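Local coordinates for hypothetical protein PH0730 (PDB 2P8T), which is of unknown function, although its family is tentatively associated with ATP binding and aminoacyl-tRNA ligase activity, at residues A[86-91]-A[97-102]; A[106-111]-A[125-130]; A[133-138]-A[142-147]; A[163-168]-A[180-185]. All blocks are in the same frame, centred on the assembly; numbering follows the deposited sequence.

Contact 1. Residues A[86-91]-A[97-102]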
loop_
_atom_site.group_PDB
_atom_site.type_symbol
_atom_site.label_atom_id
_atom_site.label_comp_id
_atom_site.label_asym_id
_atom_site.label_seq_id
_atom_site.Cartn_x
_atom_site.Cartn_y
_atom_site.Cartn_z
ATOM N N GLU A 86 0.152 -7.182 -4.333
ATOM C CA GLU A 86 1.486 -6.687 -3.989
ATOM C C GLU A 86 1.640 -5.241 -4.503
ATOM O O GLU A 86 1.439 -5.006 -5.683
ATOM C CB GLU A 86 2.574 -7.562 -4.631
ATOM C CG GLU A 86 2.684 -8.984 -4.060
ATOM C CD GLU A 86 3.380 -9.047 -2.694
ATOM O OE1 GLU A 86 3.876 -8.001 -2.205
ATOM O OE2 GLU A 86 3.452 -10.175 -2.128
ATOM N N PRO A 87 2.007 -4.273 -3.627
ATOM C CA PRO A 87 2.250 -2.901 -4.129
ATOM C C PRO A 87 3.345 -2.897 -5.190
ATOM O O PRO A 87 4.356 -3.588 -5.034
ATOM C CB PRO A 87 2.692 -2.136 -2.876
ATOM C CG PRO A 87 2.024 -2.892 -1.740
ATOM C CD PRO A 87 2.169 -4.349 -2.161
ATOM N N ILE A 88 3.133 -2.160 -6.278
ATOM C CA ILE A 88 4.111 -2.150 -7.364
ATOM C C ILE A 88 4.529 -0.734 -7.730
ATOM O O ILE A 88 3.713 0.175 -7.743
ATOM C CB ILE A 88 3.624 -2.975 -8.592
ATOM C CG1 ILE A 88 4.714 -3.105 -9.668
ATOM C CG2 ILE A 88 2.352 -2.413 -9.160
ATOM C CD1 ILE A 88 5.874 -3.953 -9.265
ATOM N N GLY A 89 5.819 -0.562 -7.984
ATOM C CA GLY A 89 6.364 0.746 -8.324
ATOM C C GLY A 89 6.021 1.103 -9.750
ATOM O O GLY A 89 6.219 0.307 -10.664
ATOM N N VAL A 90 5.524 2.320 -9.940
ATOM C CA VAL A 90 5.240 2.854 -11.260
ATOM C C VAL A 90 5.837 4.266 -11.352
ATOM O O VAL A 90 6.454 4.760 -10.404
ATOM C CB VAL A 90 3.702 2.882 -11.578
ATOM C CG1 VAL A 90 3.104 1.476 -11.596
ATOM C CG2 VAL A 90 2.938 3.773 -10.577
ATOM N N SER A 91 5.655 4.910 -12.496
ATOM C CA SER A 91 6.068 6.300 -12.661
ATOM C C SER A 91 4.924 7.083 -13.311
ATOM O O SER A 91 4.344 6.642 -14.306
ATOM C CB SER A 91 7.353 6.364 -13.493
ATOM O OG SER A 91 7.491 7.623 -14.121
ATOM N N GLY A 97 5.682 6.443 -8.247
ATOM C CA GLY A 97 4.339 6.095 -7.828
ATOM C C GLY A 97 4.212 4.668 -7.329
ATOM O O GLY A 97 5.150 3.870 -7.437
ATOM N N ILE A 98 3.030 4.343 -6.806
ATOM C CA ILE A 98 2.731 3.007 -6.316
ATOM C C ILE A 98 1.287 2.662 -6.714
ATOM O O ILE A 98 0.395 3.495 -6.600
ATOM C CB ILE A 98 2.893 2.941 -4.764
ATOM C CG1 ILE A 98 4.373 2.963 -4.369
ATOM C CG2 ILE A 98 2.167 1.714 -4.170
ATOM C CD1 ILE A 98 5.069 1.599 -4.547
ATOM N N ALA A 99 1.084 1.448 -7.209
ATOM C CA ALA A 99 -0.244 0.965 -7.511
ATOM C C ALA A 99 -0.552 -0.193 -6.569
ATOM O O ALA A 99 0.310 -1.066 -6.340
ATOM C CB ALA A 99 -0.351 0.510 -8.983
ATOM N N ILE A 100 -1.750 -0.149 -5.992
ATOM C CA ILE A 100 -2.281 -1.236 -5.171
ATOM C C ILE A 100 -3.713 -1.557 -5.615
ATOM O O ILE A 100 -4.583 -0.681 -5.663
ATOM C CB ILE A 100 -2.264 -0.895 -3.643
ATOM C CG1 ILE A 100 -0.868 -0.443 -3.188
ATOM C CG2 ILE A 100 -2.793 -2.083 -2.820
ATOM C CD1 ILE A 100 -0.785 -0.007 -1.696
ATOM N N VAL A 101 -3.958 -2.826 -5.923
ATOM C CA VAL A 101 -5.298 -3.302 -6.251
ATOM C C VAL A 101 -5.983 -3.613 -4.932
ATOM O O VAL A 101 -5.404 -4.299 -4.064
ATOM C CB VAL A 101 -5.266 -4.592 -7.107
ATOM C CG1 VAL A 101 -6.687 -5.120 -7.402
ATOM C CG2 VAL A 101 -4.482 -4.381 -8.382
ATOM N N VAL A 102 -7.200 -3.106 -4.780
ATOM C CA VAL A 102 -8.044 -3.435 -3.623
ATOM C C VAL A 102 -9.145 -4.398 -4.084
ATOM O O VAL A 102 -9.963 -4.068 -4.945
ATOM C CB VAL A 102 -8.688 -2.181 -2.997
ATOM C CG1 VAL A 102 -9.514 -2.564 -1.780
ATOM C CG2 VAL A 102 -7.615 -1.162 -2.617
HETATM O O HOH W 1 -0.298 -3.507 -7.108
#
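I88 and A99 face each other as a hydrogen-bonded pair in an antiparallel beta hairpin, the first two strands of a five-stranded sheet, and they show how a hairpin can be tight along its paired middle and looser at the ends of the segments. Two bonds close this pair: I88 N reaches A99 O at 3.0 Å and A99 N returns to I88 O, both donors lying in the plane of the carbonyl they meet. The next hydrogen-bonded pair, V90 with G97, is bonded less squarely. G97 N lies 2.8 Å from V90 O but stands 47° out of that carbonyl's plane. CG1 of V90 is anti to the carbonyl carbon (chi1 -63°), which puts CG2 between the backbone N and that carbon, 3.6 Å from G97 C, packed directly on the glycine backbone. On the face shared by P87, I98 and I100, the proline ring crosses the I100 side chain, CB lying 4.0 Å from I100 CG1, and helix 172-187 covers both isoleucines. The opposite face carries I88, V90 and A99, with helix 149-154 touching I88 and V90. Looser contact marks the ends of the two segments: S91 is exposed, and the E86 carboxylate is engaged in a salt bridge with R77. Beside E86 a water adds a second bond to A99 O, already held by I88 N, donating to E86 O at 2.7 Å and to A99 O at 2.6 Å.

Contact 2. Residues A[106-111]-A[125-130]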
loop_
_atom_site.group_PDB
_atom_site.type_symbol
_atom_site.label_atom_id
_atom_site.label_comp_id
_atom_site.label_asym_id
_atom_site.label_seq_id
_atom_site.Cartn_x
_atom_site.Cartn_y
_atom_site.Cartn_z
ATOM N N PRO A 106 -15.464 -1.636 -1.160
ATOM C CA PRO A 106 -16.818 -1.102 -0.984
ATOM C C PRO A 106 -16.971 -0.032 -2.047
ATOM O O PRO A 106 -16.016 0.232 -2.788
ATOM C CB PRO A 106 -16.767 -0.467 0.403
ATOM C CG PRO A 106 -15.329 -0.036 0.550
ATOM C CD PRO A 106 -14.498 -1.052 -0.207
ATOM N N GLU A 107 -18.128 0.604 -2.147
ATOM C CA GLU A 107 -18.163 1.748 -3.041
ATOM C C GLU A 107 -17.447 2.944 -2.396
ATOM O O GLU A 107 -17.290 3.023 -1.163
ATOM C CB GLU A 107 -19.572 2.047 -3.575
ATOM C CG GLU A 107 -19.707 3.295 -4.479
ATOM C CD GLU A 107 -18.707 3.416 -5.657
ATOM O OE1 GLU A 107 -17.787 2.580 -5.847
ATOM O OE2 GLU A 107 -18.855 4.396 -6.414
ATOM N N PHE A 108 -16.945 3.822 -3.251
ATOM C CA PHE A 108 -16.089 4.916 -2.834
ATOM C C PHE A 108 -16.274 6.110 -3.761
ATOM O O PHE A 108 -16.841 5.991 -4.862
ATOM C CB PHE A 108 -14.612 4.468 -2.847
ATOM C CG PHE A 108 -14.144 3.950 -4.180
ATOM C CD1 PHE A 108 -13.618 4.815 -5.137
ATOM C CD2 PHE A 108 -14.227 2.588 -4.483
ATOM C CE1 PHE A 108 -13.199 4.338 -6.387
ATOM C CE2 PHE A 108 -13.808 2.101 -5.722
ATOM C CZ PHE A 108 -13.292 2.973 -6.678
ATOM N N LYS A 109 -15.759 7.246 -3.310
ATOM C CA LYS A 109 -15.703 8.442 -4.116
ATOM C C LYS A 109 -14.242 8.734 -4.386
ATOM O O LYS A 109 -13.494 9.070 -3.464
ATOM C CB LYS A 109 -16.368 9.614 -3.377
ATOM C CG LYS A 109 -17.749 9.291 -2.800
ATOM C CD LYS A 109 -18.760 8.942 -3.890
ATOM C CE LYS A 109 -18.983 10.115 -4.859
ATOM N NZ LYS A 109 -19.197 9.638 -6.259
ATOM N N SER A 110 -13.840 8.601 -5.649
ATOM C CA SER A 110 -12.444 8.747 -6.037
ATOM C C SER A 110 -11.873 10.094 -5.616
ATOM O O SER A 110 -10.775 10.148 -5.118
ATOM C CB SER A 110 -12.270 8.561 -7.554
ATOM O OG SER A 110 -12.664 7.256 -7.946
ATOM N N ILE A 111 -12.628 11.178 -5.807
ATOM C CA ILE A 111 -12.107 12.510 -5.505
ATOM C C ILE A 111 -11.799 12.654 -4.006
ATOM O O ILE A 111 -10.799 13.258 -3.626
ATOM C CB ILE A 111 -13.050 13.653 -6.025
ATOM C CG1 ILE A 111 -12.317 15.002 -6.006
ATOM C CG2 ILE A 111 -14.349 13.689 -5.238
ATOM C CD1 ILE A 111 -12.856 16.018 -7.017
ATOM N N ALA A 125 -3.182 11.413 -7.126
ATOM C CA ALA A 125 -3.664 10.021 -7.076
ATOM C C ALA A 125 -4.808 9.788 -8.055
ATOM O O ALA A 125 -5.600 10.692 -8.311
ATOM C CB ALA A 125 -4.085 9.631 -5.643
ATOM N N MET A 126 -4.902 8.557 -8.563
ATOM C CA MET A 126 -6.059 8.087 -9.294
ATOM C C MET A 126 -6.617 6.912 -8.512
ATOM O O MET A 126 -5.859 6.126 -7.972
ATOM C CB MET A 126 -5.647 7.586 -10.698
ATOM C CG MET A 126 -5.260 8.670 -11.685
ATOM S SD MET A 126 -4.505 7.907 -13.193
ATOM C CE MET A 126 -2.802 7.867 -12.774
ATOM N N ILE A 127 -7.929 6.807 -8.405
ATOM C CA ILE A 127 -8.540 5.583 -7.868
ATOM C C ILE A 127 -9.536 5.048 -8.915
ATOM O O ILE A 127 -10.600 5.638 -9.166
ATOM C CB ILE A 127 -9.219 5.747 -6.472
ATOM C CG1 ILE A 127 -8.234 6.273 -5.415
ATOM C CG2 ILE A 127 -9.663 4.370 -5.946
ATOM C CD1 ILE A 127 -7.914 7.779 -5.483
ATOM N N LEU A 128 -9.158 3.927 -9.513
ATOM C CA LEU A 128 -9.818 3.419 -10.717
ATOM C C LEU A 128 -10.632 2.190 -10.342
ATOM O O LEU A 128 -10.533 1.700 -9.225
ATOM C CB LEU A 128 -8.768 3.055 -11.770
ATOM C CG LEU A 128 -7.820 4.171 -12.254
ATOM C CD1 LEU A 128 -6.420 3.923 -11.784
ATOM C CD2 LEU A 128 -7.884 4.264 -13.776
ATOM N N THR A 129 -11.412 1.691 -11.294
ATOM C CA THR A 129 -12.129 0.441 -11.114
ATOM C C THR A 129 -11.795 -0.478 -12.304
ATOM O O THR A 129 -11.032 -0.091 -13.213
ATOM C CB THR A 129 -13.645 0.673 -10.902
ATOM O OG1 THR A 129 -14.280 -0.539 -10.491
ATOM C CG2 THR A 129 -14.332 1.226 -12.153
ATOM N N VAL A 130 -12.311 -1.708 -12.265
ATOM C CA VAL A 130 -12.046 -2.689 -13.329
ATOM C C VAL A 130 -13.375 -3.107 -13.938
ATOM O O VAL A 130 -14.267 -3.545 -13.226
ATOM C CB VAL A 130 -11.243 -3.923 -12.810
ATOM C CG1 VAL A 130 -10.917 -4.868 -13.962
ATOM C CG2 VAL A 130 -9.932 -3.477 -12.151
#
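S110 OG donates to I127 O at 2.9 Å, the one hydrogen bond between the segments 106-111 and 125-130, and it illustrates how a helix start can be tied to a strand through a single side chain. The hydroxyl sits anti to its own carbonyl carbon (chi1 -62°), which turns it from the first turn of the helix toward the strand. It approaches the I127 carbonyl at a C=O...donor angle of 142°, tilted 19° from the carbonyl plane. The same isoleucine also meets the helix start with its other branch, since CD1 lies 3.7 Å from S110 O.

Beside this bond comes an apolar contact. I127 CG2, anti to the backbone N, meets the F108 ring obliquely: it lies 3.6 Å from F108 CE1 and 4.0 Å from F108 CZ, and the two side chains cross at a slant. The far end of the ring also reaches along the strand, with CZ 4.0 Å from L128 O. S110 OG lies at the ring's edge, in its plane, which places the polar and apolar contacts next to one another. With an alanine at F108, the I127 CG2 methyl would probably lose its aromatic partner and a gap would be likely to open between the loop and the strand.

K109 occupies the N-cap position of helix 110-119, whose L113 touches both F108 and I127. L186 of helix 172-187 packs against F108 and V182 against I127, while strand 163-168 lies alongside the strand and contributes A163 to the surroundings of the ring.

Contact 3. Residues A[133-138]-A[142-147]; sequences NEIVFP and RPLKEM
F137 and R142 meet flat on flat: the guanidinium lies over one face of the phenyl ring, with the planes 7° apart and R142 CZ 3.9 Å from the ring centroid, a cation-pi stack. An extended chain from CG to NE carries the guanidinium there, and a salt bridge from NH1 to D140 helps fix its rotation. The ring has a second partner, M147 SD lying 3.8 Å from F137 CZ in an oblique Met-aromatic approach.

Among backbone bonds, F137 N donates to R142 O at 2.8 Å and L144 N to I135 O at 2.9 Å. I135 O also accepts from a water, which in turn accepts from K145 N.

Apolar contact is made by I135 and L144, whose side chains run side by side, CG2 of I135 3.8 Å from CD2 of L144. Farther along, E134 OE1 and K145 NZ form only a long salt bridge of 3.9 Å.

A leucine at F137 would probably leave the R142 guanidinium without its flat partner and set the M147 sulfur free to shift.

A single beta bridge, V136 with P143, lets the segment after edge strand 134-136 fold back along it, an isolated bridge at the border of the antiparallel sheet.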
loop_
_atom_site.group_PDB
_atom_site.type_symbol
_atom_site.label_atom_id
_atom_site.label_comp_id
_atom_site.label_asym_id
_atom_site.label_seq_id
_atom_site.Cartn_x
_atom_site.Cartn_y
_atom_site.Cartn_z
ATOM N N ASN A 133 -12.579 -6.449 -17.688
ATOM C CA ASN A 133 -11.188 -6.795 -17.452
ATOM C C ASN A 133 -10.173 -5.725 -17.850
ATOM O O ASN A 133 -9.027 -6.027 -18.119
ATOM C CB ASN A 133 -10.859 -8.173 -18.032
ATOM C CG ASN A 133 -11.772 -9.256 -17.484
ATOM O OD1 ASN A 133 -12.726 -9.653 -18.142
ATOM N ND2 ASN A 133 -11.504 -9.711 -16.247
ATOM N N GLU A 134 -10.603 -4.465 -17.837
ATOM C CA GLU A 134 -9.687 -3.346 -18.105
ATOM C C GLU A 134 -9.779 -2.358 -16.943
ATOM O O GLU A 134 -10.849 -2.195 -16.377
ATOM C CB GLU A 134 -10.050 -2.649 -19.412
ATOM C CG GLU A 134 -10.159 -3.615 -20.615
ATOM C CD GLU A 134 -8.803 -4.027 -21.199
ATOM O OE1 GLU A 134 -8.226 -3.225 -21.966
ATOM O OE2 GLU A 134 -8.329 -5.166 -20.928
ATOM N N ILE A 135 -8.654 -1.731 -16.607
ATOM C CA ILE A 135 -8.598 -0.692 -15.566
ATOM C C ILE A 135 -9.153 0.580 -16.194
ATOM O O ILE A 135 -8.651 1.052 -17.230
ATOM C CB ILE A 135 -7.141 -0.453 -15.029
ATOM C CG1 ILE A 135 -6.551 -1.731 -14.405
ATOM C CG2 ILE A 135 -7.135 0.647 -13.940
ATOM C CD1 ILE A 135 -5.042 -1.671 -14.156
ATOM N N VAL A 136 -10.188 1.129 -15.578
ATOM C CA VAL A 136 -10.915 2.255 -16.166
ATOM C C VAL A 136 -11.170 3.351 -15.140
ATOM O O VAL A 136 -11.176 3.088 -13.926
ATOM C CB VAL A 136 -12.282 1.829 -16.789
ATOM C CG1 VAL A 136 -12.093 0.828 -17.909
ATOM C CG2 VAL A 136 -13.248 1.285 -15.737
ATOM N N PHE A 137 -11.361 4.576 -15.642
ATOM C CA PHE A 137 -11.808 5.688 -14.807
ATOM C C PHE A 137 -13.264 5.498 -14.428
ATOM O O PHE A 137 -14.069 5.093 -15.258
ATOM C CB PHE A 137 -11.552 7.032 -15.518
ATOM C CG PHE A 137 -10.094 7.347 -15.655
ATOM C CD1 PHE A 137 -9.378 7.858 -14.567
ATOM C CD2 PHE A 137 -9.413 7.090 -16.843
ATOM C CE1 PHE A 137 -8.015 8.114 -14.662
ATOM C CE2 PHE A 137 -8.042 7.358 -16.946
ATOM C CZ PHE A 137 -7.352 7.887 -15.842
ATOM N N PRO A 138 -13.603 5.741 -13.153
ATOM C CA PRO A 138 -14.953 5.448 -12.637
ATOM C C PRO A 138 -16.138 6.266 -13.192
ATOM O O PRO A 138 -17.274 5.775 -13.174
ATOM C CB PRO A 138 -14.804 5.643 -11.122
ATOM C CG PRO A 138 -13.616 6.521 -10.960
ATOM C CD PRO A 138 -12.699 6.250 -12.102
ATOM N N ARG A 142 -13.493 5.159 -19.225
ATOM C CA ARG A 142 -12.388 5.189 -20.181
ATOM C C ARG A 142 -11.164 4.455 -19.610
ATOM O O ARG A 142 -10.900 4.522 -18.397
ATOM C CB ARG A 142 -12.052 6.644 -20.573
ATOM C CG ARG A 142 -11.478 7.489 -19.428
ATOM C CD ARG A 142 -11.536 9.012 -19.680
ATOM N NE ARG A 142 -10.634 9.720 -18.780
ATOM C CZ ARG A 142 -10.959 10.216 -17.584
ATOM N NH1 ARG A 142 -12.196 10.135 -17.117
ATOM N NH2 ARG A 142 -10.021 10.811 -16.852
ATOM N N PRO A 143 -10.422 3.725 -20.463
ATOM C CA PRO A 143 -9.272 2.999 -19.931
ATOM C C PRO A 143 -8.149 3.898 -19.479
ATOM O O PRO A 143 -7.860 4.918 -20.121
ATOM C CB PRO A 143 -8.818 2.142 -21.119
ATOM C CG PRO A 143 -10.031 2.073 -21.994
ATOM C CD PRO A 143 -10.608 3.435 -21.894
ATOM N N LEU A 144 -7.548 3.527 -18.354
ATOM C CA LEU A 144 -6.273 4.074 -17.901
ATOM C C LEU A 144 -5.163 4.074 -18.964
ATOM O O LEU A 144 -4.384 5.012 -19.042
ATOM C CB LEU A 144 -5.778 3.233 -16.722
ATOM C CG LEU A 144 -4.382 3.513 -16.175
ATOM C CD1 LEU A 144 -4.324 4.939 -15.579
ATOM C CD2 LEU A 144 -3.984 2.460 -15.143
ATOM N N LYS A 145 -5.051 2.995 -19.744
ATOM C CA LYS A 145 -3.900 2.845 -20.650
ATOM C C LYS A 145 -3.849 3.891 -21.781
ATOM O O LYS A 145 -2.802 4.081 -22.431
ATOM C CB LYS A 145 -3.857 1.426 -21.242
ATOM C CG LYS A 145 -5.019 1.124 -22.153
ATOM C CD LYS A 145 -5.033 -0.350 -22.538
ATOM C CE LYS A 145 -6.449 -0.821 -22.840
ATOM N NZ LYS A 145 -7.164 -0.010 -23.866
ATOM N N GLU A 146 -4.967 4.567 -22.006
ATOM C CA GLU A 146 -5.017 5.661 -22.980
ATOM C C GLU A 146 -4.215 6.867 -22.512
ATOM O O GLU A 146 -3.608 7.563 -23.319
ATOM C CB GLU A 146 -6.449 6.074 -23.245
ATOM C CG GLU A 146 -7.264 4.996 -23.935
ATOM C CD GLU A 146 -8.527 5.536 -24.550
ATOM O OE1 GLU A 146 -9.103 6.515 -24.003
ATOM O OE2 GLU A 146 -8.942 4.969 -25.588
ATOM N N MET A 147 -4.204 7.102 -21.200
ATOM C CA MET A 147 -3.440 8.214 -20.622
ATOM C C MET A 147 -2.080 7.757 -20.127
ATOM O O MET A 147 -1.105 8.492 -20.258
ATOM C CB MET A 147 -4.205 8.862 -19.439
ATOM C CG MET A 147 -5.560 9.527 -19.776
ATOM S SD MET A 147 -6.272 10.517 -18.404
ATOM C CE MET A 147 -4.974 11.798 -18.320
HETATM O O HOH W 2 -6.491 0.495 -19.099
#

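Contact 4. Residues A[163-168]-A[180-185]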
loop_
_atom_site.group_PDB
_atom_site.type_symbol
_atom_site.label_atom_id
_atom_site.label_comp_id
_atom_site.label_asym_id
_atom_site.label_seq_id
_atom_site.Cartn_x
_atom_site.Cartn_y
_atom_site.Cartn_z
ATOM N N ALA A 163 -10.813 -2.311 -7.173
ATOM C CA ALA A 163 -10.369 -0.916 -7.259
ATOM C C ALA A 163 -8.872 -0.906 -7.477
ATOM O O ALA A 163 -8.170 -1.846 -7.097
ATOM C CB ALA A 163 -10.742 -0.138 -5.992
ATOM N N VAL A 164 -8.372 0.138 -8.121
ATOM C CA VAL A 164 -6.941 0.235 -8.353
ATOM C C VAL A 164 -6.488 1.606 -7.880
ATOM O O VAL A 164 -6.879 2.627 -8.464
ATOM C CB VAL A 164 -6.542 0.006 -9.847
ATOM C CG1 VAL A 164 -5.007 0.029 -9.958
ATOM C CG2 VAL A 164 -7.066 -1.336 -10.368
ATOM N N ILE A 165 -5.689 1.627 -6.823
ATOM C CA ILE A 165 -5.172 2.884 -6.259
ATOM C C ILE A 165 -3.874 3.155 -6.933
ATOM O O ILE A 165 -3.011 2.278 -6.951
ATOM C CB ILE A 165 -4.864 2.741 -4.754
ATOM C CG1 ILE A 165 -6.132 2.413 -3.979
ATOM C CG2 ILE A 165 -4.175 3.993 -4.178
ATOM C CD1 ILE A 165 -5.818 1.729 -2.625
ATOM N N ILE A 166 -3.710 4.361 -7.475
ATOM C CA ILE A 166 -2.391 4.767 -7.992
ATOM C C ILE A 166 -2.028 6.119 -7.412
ATOM O O ILE A 166 -2.709 7.100 -7.679
ATOM C CB ILE A 166 -2.360 4.870 -9.536
ATOM C CG1 ILE A 166 -2.825 3.551 -10.159
ATOM C CG2 ILE A 166 -0.926 5.242 -10.042
ATOM C CD1 ILE A 166 -3.120 3.603 -11.631
ATOM N N THR A 167 -0.978 6.158 -6.602
ATOM C CA THR A 167 -0.483 7.444 -6.073
ATOM C C THR A 167 0.885 7.762 -6.659
ATOM O O THR A 167 1.628 6.848 -7.085
ATOM C CB THR A 167 -0.341 7.422 -4.534
ATOM O OG1 THR A 167 0.632 6.440 -4.158
ATOM C CG2 THR A 167 -1.665 7.127 -3.847
ATOM N N TRP A 168 1.249 9.043 -6.647
ATOM C CA TRP A 168 2.623 9.427 -6.964
ATOM C C TRP A 168 3.026 10.587 -6.088
ATOM O O TRP A 168 2.170 11.272 -5.536
ATOM C CB TRP A 168 2.817 9.748 -8.457
ATOM C CG TRP A 168 1.982 10.863 -8.976
ATOM C CD1 TRP A 168 2.377 12.174 -9.182
ATOM C CD2 TRP A 168 0.612 10.787 -9.392
ATOM N NE1 TRP A 168 1.321 12.906 -9.696
ATOM C CE2 TRP A 168 0.230 12.080 -9.830
ATOM C CE3 TRP A 168 -0.332 9.743 -9.445
ATOM C CZ2 TRP A 168 -1.051 12.351 -10.319
ATOM C CZ3 TRP A 168 -1.612 10.015 -9.915
ATOM C CH2 TRP A 168 -1.959 11.316 -10.344
ATOM N N ILE A 180 -0.986 3.234 0.723
ATOM C CA ILE A 180 -1.428 2.404 1.844
ATOM C C ILE A 180 -2.517 3.125 2.645
ATOM O O ILE A 180 -3.483 2.515 3.073
ATOM C CB ILE A 180 -0.238 1.928 2.720
ATOM C CG1 ILE A 180 0.630 0.969 1.904
ATOM C CG2 ILE A 180 -0.756 1.219 4.011
ATOM C CD1 ILE A 180 1.955 0.587 2.542
ATOM N N HIS A 181 -2.383 4.441 2.809
ATOM C CA HIS A 181 -3.443 5.191 3.492
ATOM C C HIS A 181 -4.809 5.005 2.794
ATOM O O HIS A 181 -5.808 4.757 3.440
ATOM C CB HIS A 181 -3.066 6.670 3.565
ATOM C CG HIS A 181 -4.089 7.510 4.259
ATOM N ND1 HIS A 181 -4.474 7.284 5.562
ATOM C CD2 HIS A 181 -4.821 8.560 3.825
ATOM C CE1 HIS A 181 -5.398 8.165 5.905
ATOM N NE2 HIS A 181 -5.620 8.957 4.871
ATOM N N VAL A 182 -4.831 5.124 1.464
ATOM C CA VAL A 182 -6.067 4.927 0.682
ATOM C C VAL A 182 -6.597 3.496 0.814
ATOM O O VAL A 182 -7.797 3.263 1.034
ATOM C CB VAL A 182 -5.873 5.327 -0.822
ATOM C CG1 VAL A 182 -7.167 5.102 -1.613
ATOM C CG2 VAL A 182 -5.390 6.803 -0.952
ATOM N N ALA A 183 -5.682 2.523 0.712
ATOM C CA ALA A 183 -6.011 1.114 0.916
ATOM C C ALA A 183 -6.667 0.882 2.271
ATOM O O ALA A 183 -7.721 0.196 2.387
ATOM C CB ALA A 183 -4.744 0.284 0.788
ATOM N N TYR A 184 -6.047 1.464 3.302
ATOM C CA TYR A 184 -6.584 1.381 4.665
ATOM C C TYR A 184 -7.990 1.982 4.803
ATOM O O TYR A 184 -8.862 1.370 5.437
ATOM C CB TYR A 184 -5.613 2.013 5.660
ATOM C CG TYR A 184 -6.089 1.897 7.093
ATOM C CD1 TYR A 184 -6.217 0.653 7.701
ATOM C CD2 TYR A 184 -6.423 3.033 7.829
ATOM C CE1 TYR A 184 -6.675 0.526 9.015
ATOM C CE2 TYR A 184 -6.887 2.917 9.154
ATOM C CZ TYR A 184 -7.010 1.657 9.725
ATOM O OH TYR A 184 -7.452 1.522 11.032
ATOM N N ILE A 185 -8.242 3.149 4.202
ATOM C CA ILE A 185 -9.616 3.710 4.213
ATOM C C ILE A 185 -10.625 2.709 3.618
ATOM O O ILE A 185 -11.709 2.475 4.165
ATOM C CB ILE A 185 -9.718 5.074 3.456
ATOM C CG1 ILE A 185 -8.872 6.152 4.152
ATOM C CG2 ILE A 185 -11.205 5.498 3.307
ATOM C CD1 ILE A 185 -8.514 7.328 3.277
#
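I165 and V182 carry most of this buried contact, with A183 as the third partner, an example of a strand fitting one branched side chain against a helix without any polar bond. I165 points from strand 163-168 toward the helix, and its two branches divide the work. Along the longer branch, CG1 lies 3.7 Å from V182 CG1; the shorter branch, CG2, faces V182 CB at 4.0 Å. Both side chains are directed at the other segment, yet they slide past each other in opposite directions rather than meeting end to end.

The delta methyl goes furthest. With CG1 anti to the carbonyl carbon (chi1 -62°) and the chain then extended (chi2 158°), I165 CD1 reaches the helix backbone, 3.4 Å from A183 N, and comes within 3.9 Å of A183 CB. The small side chain of A183 is consistent with so close an approach.

Strand 163-168 is central in its sheet, bonded through its backbone to strand 95-102 on one flank and to strand 124-131 on the other. Helix 172-187 packs across that sheet and at the same time meets helix 110-119 through V182 and I185, and helix 17-26 through I180 and Y184.

All four contacts reach one antiparallel five-stranded sheet, whose order is 88-92, 95-102, 163-168, 124-131 and 134-136. Along the chain they come in series, each closing before the next opens, although the strand of contact 4, last in sequence, sits in the middle of the sheet. It therefore joins contact 1 and contact 2, whose centres lie about 8 Å and 9 Å from its own, through backbone pairing on either side. Contact 3 lies at the other outer strand, 134-136, its centre about 15 Å from that of contact 1 and about 16 Å from that of contact 4, and touches contact 2 where strands 124-131 and 134-136 pair. The two hairpins are thus joined into one sheet by a central strand that comes later in the sequence.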